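Local atomic coordinates of SorB (Sorangium cellulosum, PDB entry 6B2V), a protein that belongs to the sorangicin polyketide assembly line and, in the domain described here, acts as a pyran synthase, forming a pyran ring in the growing chain. Residues A43-F48 and A100-V105; Q26-V31 and Y67-R72; S92-R97 and S120-H125; R114-S119 and G128-D133; L61-A66 and L209-L214. All blocks are in the same frame, centred on the assembly; numbering follows the deposited sequence.

Contact 1. Residues A43-F48 and A100-V105; sequences AFAAVF and ACELRV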
# COMPACT_ATOMS: atom_id res chain seq x y z
N ALA A 43 -10.88 19.09 -4.35
CA ALA A 43 -10.56 18.64 -3.02
C ALA A 43 -11.68 17.84 -2.45
O ALA A 43 -12.81 18.10 -2.69
CB ALA A 43 -10.26 19.85 -2.13
N PHE A 44 -11.32 16.81 -1.70
CA PHE A 44 -12.25 15.92 -1.05
C PHE A 44 -11.87 15.69 0.39
O PHE A 44 -10.76 15.81 0.71
CB PHE A 44 -12.34 14.56 -1.77
CG PHE A 44 -12.77 14.67 -3.18
CD1 PHE A 44 -11.88 15.01 -4.12
CD2 PHE A 44 -14.05 14.46 -3.54
CE1 PHE A 44 -12.23 15.15 -5.42
CE2 PHE A 44 -14.43 14.59 -4.84
CZ PHE A 44 -13.51 14.94 -5.78
N ALA A 45 -12.85 15.36 1.21
CA ALA A 45 -12.63 15.17 2.61
C ALA A 45 -13.40 14.03 3.24
O ALA A 45 -14.34 13.59 2.70
CB ALA A 45 -12.94 16.47 3.33
N ALA A 46 -12.89 13.54 4.35
CA ALA A 46 -13.50 12.54 5.17
C ALA A 46 -13.15 12.77 6.63
O ALA A 46 -12.12 13.21 6.94
CB ALA A 46 -13.06 11.14 4.74
N VAL A 47 -14.05 12.42 7.52
CA VAL A 47 -13.82 12.51 8.93
C VAL A 47 -13.81 11.11 9.53
O VAL A 47 -14.67 10.38 9.28
CB VAL A 47 -14.94 13.28 9.63
CG1 VAL A 47 -14.71 13.30 11.11
CG2 VAL A 47 -14.99 14.68 9.09
N PHE A 48 -12.80 10.79 10.30
CA PHE A 48 -12.66 9.51 10.94
C PHE A 48 -12.68 9.66 12.43
O PHE A 48 -12.16 10.58 12.95
CB PHE A 48 -11.35 8.86 10.52
CG PHE A 48 -11.19 8.75 9.05
CD1 PHE A 48 -11.81 7.75 8.36
CD2 PHE A 48 -10.48 9.66 8.36
CE1 PHE A 48 -11.70 7.66 7.02
CE2 PHE A 48 -10.36 9.57 7.00
CZ PHE A 48 -10.98 8.56 6.32
N ALA A 100 -12.24 12.58 16.85
CA ALA A 100 -12.32 12.48 15.40
C ALA A 100 -11.46 13.55 14.71
O ALA A 100 -11.12 14.52 15.28
CB ALA A 100 -13.71 12.61 14.93
N CYS A 101 -11.08 13.29 13.45
CA CYS A 101 -10.25 14.18 12.65
C CYS A 101 -10.64 14.14 11.20
O CYS A 101 -10.98 13.12 10.67
CB CYS A 101 -8.79 13.76 12.78
SG CYS A 101 -7.52 14.95 12.31
N GLU A 102 -10.51 15.27 10.54
CA GLU A 102 -10.77 15.33 9.14
C GLU A 102 -9.49 15.14 8.35
O GLU A 102 -8.49 15.58 8.75
CB GLU A 102 -11.37 16.68 8.78
CG GLU A 102 -11.65 16.90 7.30
CD GLU A 102 -11.86 18.37 6.88
OE1 GLU A 102 -10.94 19.15 6.80
OE2 GLU A 102 -12.94 18.71 6.56
N LEU A 103 -9.58 14.43 7.25
CA LEU A 103 -8.48 14.26 6.33
C LEU A 103 -8.93 14.80 4.99
O LEU A 103 -10.01 14.51 4.59
CB LEU A 103 -8.11 12.79 6.20
CG LEU A 103 -6.72 12.43 5.76
CD1 LEU A 103 -5.66 13.06 6.59
CD2 LEU A 103 -6.57 10.94 5.82
N ARG A 104 -8.08 15.57 4.36
CA ARG A 104 -8.38 16.18 3.08
C ARG A 104 -7.37 15.80 2.04
O ARG A 104 -6.26 15.66 2.36
CB ARG A 104 -8.42 17.70 3.23
CG ARG A 104 -8.82 18.43 1.98
CD ARG A 104 -8.74 19.93 2.12
NE ARG A 104 -9.47 20.45 3.27
CZ ARG A 104 -9.27 21.67 3.75
NH1 ARG A 104 -8.36 22.44 3.21
NH2 ARG A 104 -9.94 22.12 4.78
N VAL A 105 -7.82 15.57 0.83
CA VAL A 105 -6.94 15.26 -0.25
C VAL A 105 -7.21 16.25 -1.36
O VAL A 105 -8.31 16.39 -1.76
CB VAL A 105 -7.08 13.80 -0.73
CG1 VAL A 105 -8.47 13.47 -1.13
CG2 VAL A 105 -6.14 13.50 -1.86

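Contact 2. Residues Q26-V31 and Y67-R72; sequences QRHPLV and YLEMAR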
# COMPACT_ATOMS: atom_id res chain seq x y z
N GLN A 26 -20.82 8.41 -5.18
CA GLN A 26 -20.43 7.02 -4.92
C GLN A 26 -19.85 6.87 -3.54
O GLN A 26 -18.92 7.53 -3.24
CB GLN A 26 -19.37 6.56 -5.93
CG GLN A 26 -18.83 5.18 -5.61
CD GLN A 26 -17.36 4.96 -6.04
OE1 GLN A 26 -16.55 4.40 -5.27
NE2 GLN A 26 -17.02 5.38 -7.26
N ARG A 27 -20.44 6.06 -2.69
CA ARG A 27 -19.93 5.89 -1.35
C ARG A 27 -18.54 5.25 -1.26
O ARG A 27 -18.29 4.30 -1.91
CB ARG A 27 -20.93 5.02 -0.59
CG ARG A 27 -20.53 4.60 0.80
CD ARG A 27 -21.39 3.47 1.36
NE ARG A 27 -21.05 2.13 0.90
CZ ARG A 27 -20.04 1.38 1.34
NH1 ARG A 27 -19.17 1.84 2.21
NH2 ARG A 27 -19.90 0.16 0.87
N HIS A 28 -17.66 5.81 -0.47
CA HIS A 28 -16.38 5.20 -0.24
C HIS A 28 -15.99 5.46 1.19
O HIS A 28 -16.12 6.55 1.63
CB HIS A 28 -15.37 5.73 -1.21
CG HIS A 28 -14.08 5.00 -1.19
ND1 HIS A 28 -13.12 5.23 -0.24
CD2 HIS A 28 -13.59 4.03 -1.98
CE1 HIS A 28 -12.11 4.42 -0.43
NE2 HIS A 28 -12.36 3.69 -1.49
N PRO A 29 -15.42 4.51 1.89
CA PRO A 29 -15.09 4.70 3.30
C PRO A 29 -14.11 5.84 3.56
O PRO A 29 -14.04 6.32 4.64
CB PRO A 29 -14.46 3.38 3.69
CG PRO A 29 -15.08 2.41 2.77
CD PRO A 29 -15.21 3.11 1.48
N LEU A 30 -13.30 6.15 2.58
CA LEU A 30 -12.28 7.17 2.77
C LEU A 30 -12.54 8.52 2.13
O LEU A 30 -11.75 9.39 2.26
CB LEU A 30 -10.90 6.64 2.38
CG LEU A 30 -10.51 5.25 2.88
CD1 LEU A 30 -9.21 4.86 2.25
CD2 LEU A 30 -10.41 5.18 4.38
N VAL A 31 -13.59 8.64 1.36
CA VAL A 31 -13.92 9.88 0.73
C VAL A 31 -15.38 10.19 0.97
O VAL A 31 -16.20 9.60 0.38
CB VAL A 31 -13.71 9.76 -0.77
CG1 VAL A 31 -14.08 11.05 -1.45
CG2 VAL A 31 -12.28 9.39 -1.05
N TYR A 67 -3.76 5.70 2.26
CA TYR A 67 -3.64 6.98 1.58
C TYR A 67 -3.71 6.81 0.08
O TYR A 67 -4.17 7.66 -0.61
CB TYR A 67 -2.35 7.70 1.98
CG TYR A 67 -2.25 8.13 3.44
CD1 TYR A 67 -2.90 9.24 3.89
CD2 TYR A 67 -1.42 7.49 4.30
CE1 TYR A 67 -2.80 9.64 5.19
CE2 TYR A 67 -1.32 7.87 5.60
CZ TYR A 67 -1.99 8.95 6.05
OH TYR A 67 -1.81 9.31 7.34
N LEU A 68 -3.12 5.73 -0.40
CA LEU A 68 -3.11 5.44 -1.81
C LEU A 68 -4.52 5.19 -2.27
O LEU A 68 -4.91 5.64 -3.27
CB LEU A 68 -2.24 4.23 -2.14
CG LEU A 68 -0.76 4.34 -1.78
CD1 LEU A 68 -0.01 3.07 -2.06
CD2 LEU A 68 -0.09 5.50 -2.48
N GLU A 69 -5.24 4.41 -1.50
CA GLU A 69 -6.63 4.13 -1.82
C GLU A 69 -7.49 5.41 -1.77
O GLU A 69 -8.33 5.61 -2.56
CB GLU A 69 -7.20 3.02 -0.91
CG GLU A 69 -8.70 2.74 -1.02
CD GLU A 69 -9.14 2.07 -2.31
OE1 GLU A 69 -8.33 1.62 -3.05
OE2 GLU A 69 -10.33 2.03 -2.51
N MET A 70 -7.24 6.27 -0.81
CA MET A 70 -7.98 7.50 -0.69
C MET A 70 -7.74 8.41 -1.90
O MET A 70 -8.66 8.94 -2.44
CB MET A 70 -7.61 8.23 0.61
CG MET A 70 -8.42 9.49 0.82
SD MET A 70 -7.86 10.30 2.35
CE MET A 70 -9.07 11.62 2.49
N ALA A 71 -6.49 8.54 -2.30
CA ALA A 71 -6.19 9.35 -3.44
C ALA A 71 -6.84 8.82 -4.71
O ALA A 71 -7.38 9.55 -5.45
CB ALA A 71 -4.71 9.45 -3.63
N ARG A 72 -6.76 7.52 -4.92
CA ARG A 72 -7.39 6.90 -6.06
C ARG A 72 -8.90 7.07 -6.01
O ARG A 72 -9.50 7.38 -6.99
CB ARG A 72 -7.07 5.40 -6.09
CG ARG A 72 -7.65 4.61 -7.27
CD ARG A 72 -7.93 3.15 -6.87
NE ARG A 72 -8.94 2.99 -5.85
CZ ARG A 72 -10.23 3.20 -6.02
NH1 ARG A 72 -10.68 3.56 -7.19
NH2 ARG A 72 -11.05 3.02 -5.05
O HOH W 1 -14.02 4.29 -5.56

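Contact 3. Residues S92-R97 and S120-H125; sequences SPLVIR and SSRGVH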
# COMPACT_ATOMS: atom_id res chain seq x y z
N SER A 92 3.92 12.67 7.72
CA SER A 92 3.58 12.57 9.12
C SER A 92 2.56 11.48 9.39
O SER A 92 1.66 11.37 8.66
CB SER A 92 2.94 13.86 9.62
OG SER A 92 3.85 14.89 9.55
N PRO A 93 2.75 10.72 10.43
CA PRO A 93 1.79 9.71 10.80
C PRO A 93 0.52 10.36 11.35
O PRO A 93 0.57 11.41 11.92
CB PRO A 93 2.46 8.95 11.92
CG PRO A 93 3.83 9.45 12.01
CD PRO A 93 3.90 10.75 11.32
N LEU A 94 -0.61 9.71 11.12
CA LEU A 94 -1.85 10.15 11.63
C LEU A 94 -2.42 9.10 12.54
O LEU A 94 -2.75 8.04 12.13
CB LEU A 94 -2.82 10.38 10.50
CG LEU A 94 -4.21 10.90 10.78
CD1 LEU A 94 -4.17 12.21 11.54
CD2 LEU A 94 -4.92 11.11 9.46
N VAL A 95 -2.53 9.45 13.79
CA VAL A 95 -3.09 8.56 14.78
C VAL A 95 -4.43 9.12 15.27
O VAL A 95 -4.49 10.23 15.68
CB VAL A 95 -2.17 8.42 15.96
CG1 VAL A 95 -2.87 7.66 17.07
CG2 VAL A 95 -0.90 7.75 15.56
N ILE A 96 -5.50 8.34 15.15
CA ILE A 96 -6.80 8.80 15.54
C ILE A 96 -7.41 7.88 16.55
O ILE A 96 -7.78 6.79 16.22
CB ILE A 96 -7.73 8.86 14.34
CG1 ILE A 96 -7.19 9.87 13.34
CG2 ILE A 96 -9.10 9.32 14.76
CD1 ILE A 96 -7.90 9.90 12.03
N ARG A 97 -7.51 8.36 17.77
CA ARG A 97 -8.07 7.61 18.85
C ARG A 97 -8.98 8.43 19.75
O ARG A 97 -10.12 8.18 19.87
CB ARG A 97 -6.96 7.08 19.71
CG ARG A 97 -7.36 5.90 20.57
CD ARG A 97 -6.23 5.63 21.53
NE ARG A 97 -5.34 4.65 20.96
CZ ARG A 97 -4.10 4.83 20.57
NH1 ARG A 97 -3.51 6.01 20.66
NH2 ARG A 97 -3.46 3.80 20.04
N SER A 120 -4.15 17.32 6.91
CA SER A 120 -5.03 17.61 7.99
C SER A 120 -4.56 18.83 8.74
O SER A 120 -3.57 19.39 8.47
CB SER A 120 -5.10 16.47 9.00
OG SER A 120 -3.93 16.34 9.74
N SER A 121 -5.21 19.09 9.85
CA SER A 121 -4.76 20.17 10.72
C SER A 121 -3.44 19.83 11.40
O SER A 121 -2.86 20.67 12.04
CB SER A 121 -5.82 20.56 11.72
OG SER A 121 -6.11 19.52 12.56
N ARG A 122 -3.00 18.60 11.27
CA ARG A 122 -1.78 18.12 11.83
C ARG A 122 -0.64 18.03 10.83
O ARG A 122 0.36 17.43 11.10
CB ARG A 122 -2.01 16.77 12.51
CG ARG A 122 -3.24 16.73 13.37
CD ARG A 122 -3.42 15.39 14.06
NE ARG A 122 -4.69 15.22 14.75
CZ ARG A 122 -5.15 14.08 15.21
NH1 ARG A 122 -4.46 12.98 15.12
NH2 ARG A 122 -6.31 14.05 15.80
N GLY A 123 -0.80 18.60 9.66
CA GLY A 123 0.26 18.57 8.70
C GLY A 123 0.01 17.80 7.43
O GLY A 123 -1.09 17.49 7.14
N VAL A 124 1.07 17.52 6.71
CA VAL A 124 0.96 16.79 5.48
C VAL A 124 1.31 15.34 5.78
O VAL A 124 2.24 15.05 6.43
CB VAL A 124 1.83 17.38 4.41
CG1 VAL A 124 1.83 16.52 3.17
CG2 VAL A 124 1.36 18.78 4.11
N HIS A 125 0.45 14.44 5.33
CA HIS A 125 0.63 13.02 5.58
C HIS A 125 1.13 12.18 4.42
O HIS A 125 1.89 11.28 4.59
CB HIS A 125 -0.69 12.43 6.12
CG HIS A 125 -1.22 13.14 7.31
ND1 HIS A 125 -0.62 13.08 8.54
CD2 HIS A 125 -2.26 13.99 7.45
CE1 HIS A 125 -1.28 13.84 9.38
NE2 HIS A 125 -2.27 14.41 8.75
O HOH W 2 1.80 9.29 6.74
O HOH W 3 3.90 17.29 7.75
O HOH W 4 -1.63 12.13 14.74

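Contact 4. Residues R114-S119 and G128-D133; sequences RAYEVS and GLLVFD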
# COMPACT_ATOMS: atom_id res chain seq x y z
N ARG A 114 -2.64 13.86 -12.14
CA ARG A 114 -2.83 14.76 -11.02
C ARG A 114 -1.86 14.54 -9.91
O ARG A 114 -1.50 13.45 -9.63
CB ARG A 114 -4.18 14.57 -10.36
CG ARG A 114 -5.39 14.82 -11.19
CD ARG A 114 -5.65 16.30 -11.35
NE ARG A 114 -6.87 16.52 -12.09
CZ ARG A 114 -6.94 16.64 -13.41
NH1 ARG A 114 -5.88 16.62 -14.17
NH2 ARG A 114 -8.09 16.82 -13.97
N ALA A 115 -1.42 15.62 -9.32
CA ALA A 115 -0.67 15.50 -8.10
C ALA A 115 -1.68 15.44 -6.95
O ALA A 115 -2.71 16.02 -7.02
CB ALA A 115 0.27 16.68 -7.91
N TYR A 116 -1.37 14.72 -5.90
CA TYR A 116 -2.22 14.70 -4.75
C TYR A 116 -1.41 15.01 -3.47
O TYR A 116 -0.28 14.75 -3.43
CB TYR A 116 -2.94 13.33 -4.56
CG TYR A 116 -2.10 12.16 -4.16
CD1 TYR A 116 -1.83 11.91 -2.84
CD2 TYR A 116 -1.61 11.29 -5.08
CE1 TYR A 116 -1.08 10.83 -2.46
CE2 TYR A 116 -0.86 10.22 -4.72
CZ TYR A 116 -0.59 9.98 -3.42
OH TYR A 116 0.18 8.91 -3.12
N GLU A 117 -2.07 15.63 -2.52
CA GLU A 117 -1.52 15.86 -1.22
C GLU A 117 -2.59 15.56 -0.21
O GLU A 117 -3.66 16.09 -0.29
CB GLU A 117 -1.07 17.29 -1.04
CG GLU A 117 -0.41 17.57 0.30
CD GLU A 117 -0.18 19.07 0.54
OE1 GLU A 117 -1.08 19.78 0.94
OE2 GLU A 117 0.93 19.46 0.27
N VAL A 118 -2.31 14.68 0.75
CA VAL A 118 -3.26 14.39 1.78
C VAL A 118 -2.81 15.08 3.07
O VAL A 118 -1.73 14.89 3.49
CB VAL A 118 -3.36 12.90 2.08
CG1 VAL A 118 -4.49 12.68 3.04
CG2 VAL A 118 -3.64 12.13 0.83
N SER A 119 -3.68 15.90 3.61
CA SER A 119 -3.39 16.67 4.80
C SER A 119 -4.53 16.79 5.77
O SER A 119 -5.62 16.49 5.51
CB SER A 119 -2.99 18.07 4.41
OG SER A 119 -4.03 18.70 3.79
N GLY A 128 1.80 12.41 -3.76
CA GLY A 128 2.21 11.62 -4.88
C GLY A 128 1.57 12.06 -6.17
O GLY A 128 0.97 13.07 -6.22
N LEU A 129 1.69 11.20 -7.17
CA LEU A 129 1.16 11.49 -8.49
C LEU A 129 0.18 10.42 -8.94
O LEU A 129 0.51 9.31 -8.92
CB LEU A 129 2.27 11.51 -9.51
CG LEU A 129 3.38 12.53 -9.40
CD1 LEU A 129 4.48 12.22 -10.40
CD2 LEU A 129 2.86 13.93 -9.64
N LEU A 130 -1.00 10.81 -9.35
CA LEU A 130 -1.96 9.90 -9.91
C LEU A 130 -1.77 9.90 -11.42
O LEU A 130 -1.85 10.93 -12.02
CB LEU A 130 -3.36 10.33 -9.53
CG LEU A 130 -3.78 10.14 -8.09
CD1 LEU A 130 -4.68 11.23 -7.63
CD2 LEU A 130 -4.50 8.83 -7.86
N VAL A 131 -1.52 8.73 -11.98
CA VAL A 131 -1.27 8.57 -13.39
C VAL A 131 -2.54 8.12 -14.09
O VAL A 131 -3.11 7.12 -13.75
CB VAL A 131 -0.23 7.48 -13.60
CG1 VAL A 131 0.09 7.31 -15.06
CG2 VAL A 131 1.03 7.78 -12.78
N PHE A 132 -2.92 8.91 -15.07
CA PHE A 132 -4.11 8.69 -15.82
C PHE A 132 -3.90 7.59 -16.83
O PHE A 132 -2.84 7.27 -17.21
CB PHE A 132 -4.45 9.96 -16.59
CG PHE A 132 -5.13 11.03 -15.77
CD1 PHE A 132 -5.33 10.91 -14.44
CD2 PHE A 132 -5.54 12.19 -16.38
CE1 PHE A 132 -5.94 11.89 -13.73
CE2 PHE A 132 -6.17 13.18 -15.69
CZ PHE A 132 -6.38 13.03 -14.36
N ASP A 133 -5.01 7.04 -17.26
CA ASP A 133 -5.01 6.05 -18.29
C ASP A 133 -4.62 6.67 -19.65
O ASP A 133 -4.21 5.97 -20.50
CB ASP A 133 -6.36 5.36 -18.39
CG ASP A 133 -6.52 4.29 -17.39
OD1 ASP A 133 -5.64 3.51 -17.16
OD2 ASP A 133 -7.59 4.18 -16.84

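Contact 5. Residues L61-A66 and L209-L214; sequences LFPAVA and LGNSVL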
# COMPACT_ATOMS: atom_id res chain seq x y z
N LEU A 61 -3.54 3.83 13.81
CA LEU A 61 -2.64 4.53 12.91
C LEU A 61 -3.14 4.38 11.48
O LEU A 61 -3.32 3.33 11.01
CB LEU A 61 -1.23 3.96 13.06
CG LEU A 61 -0.21 4.39 12.02
CD1 LEU A 61 0.15 5.84 12.19
CD2 LEU A 61 1.02 3.55 12.05
N PHE A 62 -3.33 5.49 10.79
CA PHE A 62 -3.85 5.43 9.44
C PHE A 62 -2.79 4.77 8.60
O PHE A 62 -1.72 5.25 8.51
CB PHE A 62 -4.12 6.87 8.96
CG PHE A 62 -5.10 6.99 7.84
CD1 PHE A 62 -4.71 6.82 6.56
CD2 PHE A 62 -6.39 7.35 8.07
CE1 PHE A 62 -5.58 6.98 5.51
CE2 PHE A 62 -7.29 7.48 7.03
CZ PHE A 62 -6.88 7.29 5.75
N PRO A 63 -3.15 3.68 7.94
CA PRO A 63 -2.16 2.95 7.20
C PRO A 63 -1.66 3.68 5.99
O PRO A 63 -2.41 4.29 5.30
CB PRO A 63 -2.88 1.66 6.77
CG PRO A 63 -4.04 1.58 7.63
CD PRO A 63 -4.43 2.99 7.93
N ALA A 64 -0.41 3.46 5.69
CA ALA A 64 0.22 4.10 4.54
C ALA A 64 -0.53 3.77 3.24
O ALA A 64 -0.81 4.58 2.43
CB ALA A 64 1.66 3.63 4.42
N VAL A 65 -0.91 2.52 3.16
CA VAL A 65 -1.60 2.00 2.03
C VAL A 65 -2.97 2.61 1.83
O VAL A 65 -3.47 2.63 0.77
CB VAL A 65 -1.55 0.45 2.04
CG1 VAL A 65 -2.59 -0.17 2.93
CG2 VAL A 65 -1.32 -0.17 0.70
N ALA A 66 -3.61 3.02 2.92
CA ALA A 66 -4.92 3.65 2.86
C ALA A 66 -4.89 5.01 2.18
O ALA A 66 -5.84 5.41 1.65
CB ALA A 66 -5.60 3.72 4.20
N LEU A 209 -5.82 -6.01 2.87
CA LEU A 209 -5.18 -6.64 1.75
C LEU A 209 -3.91 -5.86 1.35
O LEU A 209 -2.94 -6.44 1.10
CB LEU A 209 -6.14 -6.78 0.57
CG LEU A 209 -5.59 -7.40 -0.73
CD1 LEU A 209 -4.95 -8.74 -0.49
CD2 LEU A 209 -6.72 -7.56 -1.69
N GLY A 210 -3.98 -4.54 1.33
CA GLY A 210 -2.80 -3.79 1.00
C GLY A 210 -1.64 -4.01 1.94
O GLY A 210 -0.57 -4.13 1.55
N ASN A 211 -1.95 -4.05 3.21
CA ASN A 211 -0.94 -4.36 4.21
C ASN A 211 -0.39 -5.78 4.05
O ASN A 211 0.73 -6.02 4.33
CB ASN A 211 -1.48 -4.18 5.62
CG ASN A 211 -1.45 -2.74 6.06
OD1 ASN A 211 -2.25 -2.34 6.83
ND2 ASN A 211 -0.52 -2.02 5.57
N SER A 212 -1.23 -6.69 3.61
CA SER A 212 -0.78 -8.04 3.36
C SER A 212 0.28 -8.07 2.25
O SER A 212 1.07 -8.93 2.21
CB SER A 212 -1.93 -8.95 2.98
OG SER A 212 -2.86 -9.01 4.00
N VAL A 213 0.12 -7.23 1.27
CA VAL A 213 1.12 -7.14 0.22
C VAL A 213 2.46 -6.53 0.70
O VAL A 213 3.50 -6.93 0.33
CB VAL A 213 0.58 -6.34 -0.98
CG1 VAL A 213 1.58 -6.28 -2.09
CG2 VAL A 213 -0.70 -6.91 -1.50
N LEU A 214 2.33 -5.49 1.49
CA LEU A 214 3.51 -4.81 2.01
C LEU A 214 4.32 -5.53 3.08
O LEU A 214 5.48 -5.39 3.14
CB LEU A 214 3.20 -3.38 2.48
CG LEU A 214 2.62 -2.43 1.40
CD1 LEU A 214 2.63 -0.99 1.86
CD2 LEU A 214 3.29 -2.57 0.06
O HOH W 5 0.22 0.42 5.14

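Contact 1. Residues A43-F48 and A100-V105
F44 and V105, A46 and L103, and F48 and C101 form the hydrogen-bonded pairs of an antiparallel ladder in the N-terminal hotdog fold, where strand 41-48 lies beside strand 101-110. Each pair closes a ring of two backbone bonds, so all six N-H groups and all six carbonyls of these residues are satisfied across the contact. The shortest bond runs from L103 N to A46 O at 2.8 Å, with an angle of 170° at the hydrogen; F44 N to V105 O, at 3.0 Å, is as regular. Carbonyls also receive CA-H contacts, as where A45 CA lies 3.3 Å from L103 O. Of the intervening residues, A45 bonds outward to H32 and R33, and R104 to S119.

On the face carrying A45, V47, E102 and R104, the V47 and E102 side chains cross nearly at right angles, CG2 of V47 being 4.1 Å from CB of E102. E102 OE1 and R104 NH2 form a long salt bridge of 3.7 Å along their own strand. The other face is buried, and helix 64-77 packs on F44, L103 and V105. There F48 brings the edge of its ring to L103, with F48 CE2 4.0 Å from L103 CB.

Contact 2. Residues Q26-V31 and Y67-R72
H28 and E69 tie the loop that precedes the first strand of the N-terminal hotdog fold to helix 64-77 through a His-carboxylate hydrogen bond. H28 NE2 donates to E69 OE2 over 2.8 Å, nearly straight at 167°; the oxygen lies in the imidazole plane and is met on its anti side, while ring and carboxylate are turned 25° from each other. The other ring nitrogen, H28 ND1, accepts from L30 N at 3.0 Å within the type I turn of H28 to V31, so both nitrogens are used and the rotation of the ring is fixed.

A bend at chi2 (71°) carries the E69 carboxylate round to the histidine. One helical turn on, R72 grips the same carboxylate side-on: NH2 to E69 OE2 at 2.8 Å and NE to E69 OE1 at 3.2 Å, both from above the carboxylate plane. OE2 thus takes a donor from each segment, and L204 N adds a third; L205 N binds OE1.

Beside this polar cluster the packing is apolar. L30 CB and M70 CB meet at 4.1 Å, and the extended M70 chain brings CE to 3.5 Å from L30 O, a buried carbonyl without a polar partner.

The F203 ring meets that of H28, and M70 runs on to L103 and V105 of strand 101-110.

Contact 3. Residues S92-R97 and S120-H125
H125 and R122, at the turn end of the hairpin formed by strands 113-120 and 123-132, hold the 92-97 loop of the N-terminal hotdog fold by its carbonyls. The H125 side chain can be followed outward. Its CB lies 3.6 Å from S92 O, and with CG anti to the carbonyl carbon (chi1 -54°) the ring swings toward the loop. ND1 then donates to S92 O at 2.9 Å with an angle of 164°; the oxygen lies in the ring plane, although the nitrogen stands well above the plane of the carbonyl. CE1 comes to 3.9 Å from L94 CB, which rests over one ring face in a CH-pi contact, while the carbonyl carbon of G123 lies over the opposite face. At the far side of the ring, CD2 packs on L103. NE2, at the tip, shares a hydrogen bond of 2.7 Å with S120 OG. The same hydroxyl accepts from R122 N at 2.9 Å, an ST turn that accompanies the type I turn from S120 to G123. The ring is therefore pinned at both nitrogens, one to the loop and one to the turn.

The backbones add S92 N to V124 O, 3.2 Å, and water 2 donates to both S92 O and H125 O. Farther along the loop R122, extended from CG to NE, crosses the L94 side chain at about a right angle, near its CD1. Its NH1 donates to V95 O at 2.8 Å, in the guanidinium plane, and also to water 4, which accepts from V95 N at 3.0 Å.

Contact 4. Residues R114-S119 and G128-D133
R114 begins the pairing with L130, at the end of the hairpin of strands 113-120 and 123-132 away from its turn. Their backbones exchange two bonds. R114 N donates to the carbonyl of L130, and the return bond, from L130 N to R114 O, is the shorter at 2.7 Å. The arginine chain bends at chi2 and folds beside F132: its CG lies 3.8 Å from F132 CZ, and the same ring atom sits over one face of the guanidinium, 3.6 Å from NH1. Ring and guanidinium planes are 58° apart, so the groups meet at a slant and do not stack.

A115 follows as a non-hydrogen-bonded pair with L129, its CB 4.2 Å from L129 CD2, on the side of the ladder facing away from R114 and Y116.

Y116 pairs with G128 through a second ring of bonds. Y116 N reaches G128 O at 2.9 Å and 171°, and G128 N returns to Y116 O at 3.1 Å. With CG between the backbone N and the carbonyl carbon (chi1 70°), the phenol turns across its own pairing partner. G128 N stands above the centre of the ring, and G128 CA makes a CH-pi contact 3.8 Å from the ring centroid. The absence of a side chain at G128 lets the ring lie this close to the backbone. L130 adds its CG to the ring at Y116 CD2, 3.9 Å away.

Strand 101-110 takes the other edge of 113-120, through A115 with S108 and E117 with V106, while Y116 packs against L68 and A71 of helix 64-77 and I85 and A88 of strand 82-90.

Contact 5. Residues L61-A66 and L209-L214
V65 meets G210 and N211 where the start of helix 64-77, from the N-terminal hotdog fold, comes up to helix 207-225 of the C-terminal one. The contact is small, burying 186 Å² in all, yet it joins the two halves of the double hotdog close to the centre of the chain. In related dehydratase domains the active site lies between these two folds.

The tight part is built round the two methyl groups of V65. CG2 points at the bare backbone of G210, 3.9 Å from its CA, and glycine here lets the helices approach until V65 CA and G210 CA are 6.0 Å apart. One turn along, L214 CD1 closes on the same V65 CG2 at 4.2 Å. The other branch, CG1, held between the backbone N and the carbonyl carbon (chi1 82°), lies against the amide of N211, 3.8 Å from ND2.

Toward P63 and N211 the fit loosens. P63 CB merely touches N211 OD1, 4.0 Å away, and no direct hydrogen bond joins the two segments. This side, where A64 and N211 are partly exposed, is bridged by solvent: V65 N donates to water 5 at 3.1 Å, and the same water accepts from N211 ND2 at 2.6 Å.

In the fold
Contacts 1 to 4 lie within the N-terminal hotdog fold; only contact 5 has a segment in the C-terminal one, although H28 and E69 of contact 2 touch residues 203-205. Strands 41-48, 101-110, 113-120 and 123-132 are successive neighbours, so contacts 1 and 4, centres about 16 Å apart, belong to one antiparallel array, and contact 3 sits at the turn of hairpin 113-120/123-132. Helix 64-77 lies against this array and serves contacts 2 and 5, whose centres are about 13 Å apart. Along the chain contacts 1 and 2 cross, contact 4 follows both, and contact 5 encloses contacts 3 and 4. L103 touches F62, continuing the hydrophobic interior toward the junction of the hotdogs.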